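Local coordinates for putative major capsid protein (Cafeteriavirus-dependent mavirus, PDB 6G44), which probably assembles as trimers of double jelly-roll subunits to build the icosahedral capsid shell of the virophage mavirus, at residues C[51-61]-C[261-269]. Sequence-based numbering, arbitrary orientation.
Sequences APNNGIGQITF and ITGFKINML
The ring of F264 slides beneath the type I turn P52–G55, so that the CA of G55 sits over one face, 3.8 Å from the ring centroid and displaced toward the rim: a CH-pi contact with backbone. With chi1 at -176°, CG stands anti to the backbone N and the ring is carried in under the turn, beside A51, whose CB lies 4.0 Å from F264 CD2, while the terminal methyl of I59 approaches CE2 obliquely. The same turn grips the backbone at the bend around G263. The carbonyl of N53 accepts the amide of F264 in a fairly straight bond (N to O 3.0 Å, 161° at the hydrogen), while N53 OD1 takes the G263 amide more bent, the donor lying above the amide plane. One water donates to both N53 OD1 and F264 O; a second joins A51 O to K265 NZ. N54 OD1 accepts the I56 amide just past the turn, an Asx turn. Farther along, I59 CG2 meets I266 CG2 at 3.8 Å. The rim atom CE1 of F61 comes within 3.5 Å of M268 N, and I266 O lies at the ring's edge, near its plane. M268 CB stands almost on the normal of the F61 ring, 4.0 Å from its centroid; the chain then bends at chi3, returning CE to F61 CB, with SD oblique to the ring in a Met-aromatic contact. Strands 58–61 and 264–269 run at 34° to each other, their axes 8.6 Å apart at closest, and meet mainly by side-chain packing. Strand 58–66 pairs with 222–235, whereas 258–273 pairs with 43–45 and 74–84; F236 also meets the F264 ring, and I45 touches both F61 and M268, probably all within the N-terminal jelly roll.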
# COMPACT_ATOMS: atom_id res chain seq x y z
N ALA C 51 -32.41 -0.95 -24.10
CA ALA C 51 -32.20 -0.22 -22.87
C ALA C 51 -32.85 1.17 -22.92
O ALA C 51 -32.88 1.77 -23.98
CB ALA C 51 -30.70 -0.04 -22.63
N PRO C 52 -33.29 1.68 -21.77
CA PRO C 52 -33.87 3.04 -21.79
C PRO C 52 -32.80 4.02 -22.21
O PRO C 52 -31.70 4.03 -21.64
CB PRO C 52 -34.32 3.27 -20.37
CG PRO C 52 -33.61 2.25 -19.55
CD PRO C 52 -33.32 1.09 -20.43
N ASN C 53 -33.08 4.88 -23.17
CA ASN C 53 -32.05 5.65 -23.84
C ASN C 53 -31.34 6.66 -22.91
O ASN C 53 -30.16 6.99 -23.13
CB ASN C 53 -32.62 6.36 -25.08
CG ASN C 53 -31.57 7.06 -25.89
OD1 ASN C 53 -30.57 6.45 -26.32
ND2 ASN C 53 -31.77 8.35 -26.12
N ASN C 54 -32.04 7.15 -21.89
CA ASN C 54 -31.46 8.08 -20.92
C ASN C 54 -31.08 7.40 -19.60
O ASN C 54 -30.83 8.09 -18.59
CB ASN C 54 -32.38 9.27 -20.66
CG ASN C 54 -33.59 8.90 -19.86
OD1 ASN C 54 -33.93 7.74 -19.68
ND2 ASN C 54 -34.27 9.94 -19.34
N GLY C 55 -31.07 6.07 -19.58
CA GLY C 55 -30.68 5.32 -18.38
C GLY C 55 -31.70 5.18 -17.26
O GLY C 55 -31.41 4.54 -16.22
N ILE C 56 -32.91 5.73 -17.44
CA ILE C 56 -33.94 5.69 -16.39
C ILE C 56 -35.12 4.77 -16.71
O ILE C 56 -35.97 5.09 -17.56
CB ILE C 56 -34.50 7.08 -16.01
CG1 ILE C 56 -33.38 8.03 -15.56
CG2 ILE C 56 -35.53 6.93 -14.90
CD1 ILE C 56 -33.84 9.46 -15.41
N GLY C 57 -35.20 3.66 -15.98
CA GLY C 57 -36.33 2.74 -16.05
C GLY C 57 -35.95 1.33 -15.74
O GLY C 57 -34.77 1.02 -15.55
N GLN C 58 -36.95 0.46 -15.68
CA GLN C 58 -36.68 -0.94 -15.38
C GLN C 58 -35.87 -1.61 -16.50
O GLN C 58 -36.15 -1.40 -17.69
CB GLN C 58 -37.97 -1.70 -15.13
CG GLN C 58 -37.75 -3.08 -14.50
CD GLN C 58 -39.02 -3.89 -14.39
OE1 GLN C 58 -39.52 -4.37 -15.39
NE2 GLN C 58 -39.52 -4.07 -13.17
N ILE C 59 -34.86 -2.40 -16.12
CA ILE C 59 -34.02 -3.14 -17.04
C ILE C 59 -33.99 -4.58 -16.56
O ILE C 59 -33.78 -4.81 -15.40
CB ILE C 59 -32.58 -2.57 -17.05
CG1 ILE C 59 -32.57 -1.11 -17.55
CG2 ILE C 59 -31.65 -3.46 -17.89
CD1 ILE C 59 -31.38 -0.30 -17.02
N THR C 60 -34.28 -5.53 -17.46
CA THR C 60 -34.35 -6.93 -17.11
C THR C 60 -33.44 -7.76 -17.98
O THR C 60 -33.47 -7.69 -19.22
CB THR C 60 -35.79 -7.46 -17.23
OG1 THR C 60 -36.60 -6.79 -16.27
CG2 THR C 60 -35.84 -8.97 -16.98
N PHE C 61 -32.62 -8.58 -17.31
CA PHE C 61 -31.87 -9.64 -17.96
C PHE C 61 -32.55 -10.96 -17.65
O PHE C 61 -32.92 -11.23 -16.50
CB PHE C 61 -30.40 -9.67 -17.48
CG PHE C 61 -29.67 -8.39 -17.73
CD1 PHE C 61 -29.10 -8.12 -18.94
CD2 PHE C 61 -29.63 -7.42 -16.73
CE1 PHE C 61 -28.48 -6.91 -19.18
CE2 PHE C 61 -29.01 -6.22 -16.96
CZ PHE C 61 -28.43 -5.96 -18.19
N ILE C 261 -28.16 12.36 -20.32
CA ILE C 261 -27.64 11.05 -20.74
C ILE C 261 -28.37 10.62 -22.00
O ILE C 261 -29.62 10.67 -22.06
CB ILE C 261 -27.85 10.00 -19.64
CG1 ILE C 261 -27.25 10.47 -18.30
CG2 ILE C 261 -27.34 8.61 -20.04
CD1 ILE C 261 -25.73 10.65 -18.29
N THR C 262 -27.60 10.20 -22.98
CA THR C 262 -28.14 9.64 -24.22
C THR C 262 -27.36 8.40 -24.61
O THR C 262 -26.23 8.18 -24.16
CB THR C 262 -28.12 10.66 -25.37
OG1 THR C 262 -26.77 11.06 -25.69
CG2 THR C 262 -28.97 11.88 -25.03
N GLY C 263 -27.94 7.60 -25.49
CA GLY C 263 -27.28 6.44 -26.04
C GLY C 263 -26.97 5.38 -25.00
O GLY C 263 -26.06 4.58 -25.21
N PHE C 264 -27.71 5.37 -23.91
CA PHE C 264 -27.47 4.39 -22.81
C PHE C 264 -27.62 2.94 -23.27
O PHE C 264 -28.60 2.58 -23.93
CB PHE C 264 -28.36 4.68 -21.63
CG PHE C 264 -28.10 3.79 -20.45
CD1 PHE C 264 -27.10 4.12 -19.56
CD2 PHE C 264 -28.83 2.65 -20.25
CE1 PHE C 264 -26.86 3.29 -18.46
CE2 PHE C 264 -28.58 1.82 -19.16
CZ PHE C 264 -27.57 2.14 -18.28
N LYS C 265 -26.60 2.13 -22.96
CA LYS C 265 -26.62 0.71 -23.19
C LYS C 265 -26.10 0.01 -21.93
O LYS C 265 -25.30 0.58 -21.19
CB LYS C 265 -25.73 0.33 -24.36
CG LYS C 265 -26.18 0.92 -25.69
CD LYS C 265 -27.48 0.30 -26.17
CE LYS C 265 -27.91 0.81 -27.54
NZ LYS C 265 -29.32 0.37 -27.82
N ILE C 266 -26.59 -1.20 -21.70
CA ILE C 266 -26.18 -2.00 -20.56
C ILE C 266 -26.19 -3.47 -20.92
O ILE C 266 -27.13 -3.95 -21.59
CB ILE C 266 -27.03 -1.69 -19.31
CG1 ILE C 266 -26.48 -2.40 -18.05
CG2 ILE C 266 -28.50 -2.03 -19.55
CD1 ILE C 266 -27.19 -2.02 -16.78
N ASN C 267 -25.13 -4.18 -20.54
CA ASN C 267 -25.04 -5.64 -20.68
C ASN C 267 -24.60 -6.23 -19.35
O ASN C 267 -23.91 -5.56 -18.58
CB ASN C 267 -24.04 -6.00 -21.77
CG ASN C 267 -24.48 -5.57 -23.15
OD1 ASN C 267 -25.66 -5.34 -23.40
ND2 ASN C 267 -23.54 -5.50 -24.08
N MET C 268 -24.98 -7.48 -19.09
CA MET C 268 -24.49 -8.24 -17.93
C MET C 268 -23.44 -9.19 -18.42
O MET C 268 -23.69 -9.96 -19.35
CB MET C 268 -25.61 -8.98 -17.23
CG MET C 268 -25.11 -9.78 -16.03
SD MET C 268 -26.43 -10.27 -14.91
CE MET C 268 -27.34 -11.39 -15.94
N LEU C 269 -22.24 -9.13 -17.83
CA LEU C 269 -21.10 -9.92 -18.24
C LEU C 269 -20.76 -10.91 -17.15
O LEU C 269 -20.58 -10.50 -15.98
CB LEU C 269 -19.89 -9.04 -18.50
CG LEU C 269 -19.82 -8.28 -19.83
CD1 LEU C 269 -21.04 -7.44 -20.16
CD2 LEU C 269 -18.58 -7.42 -19.92
O HOH W 1 -31.58 1.63 -26.29
O HOH W 2 -29.75 3.71 -26.12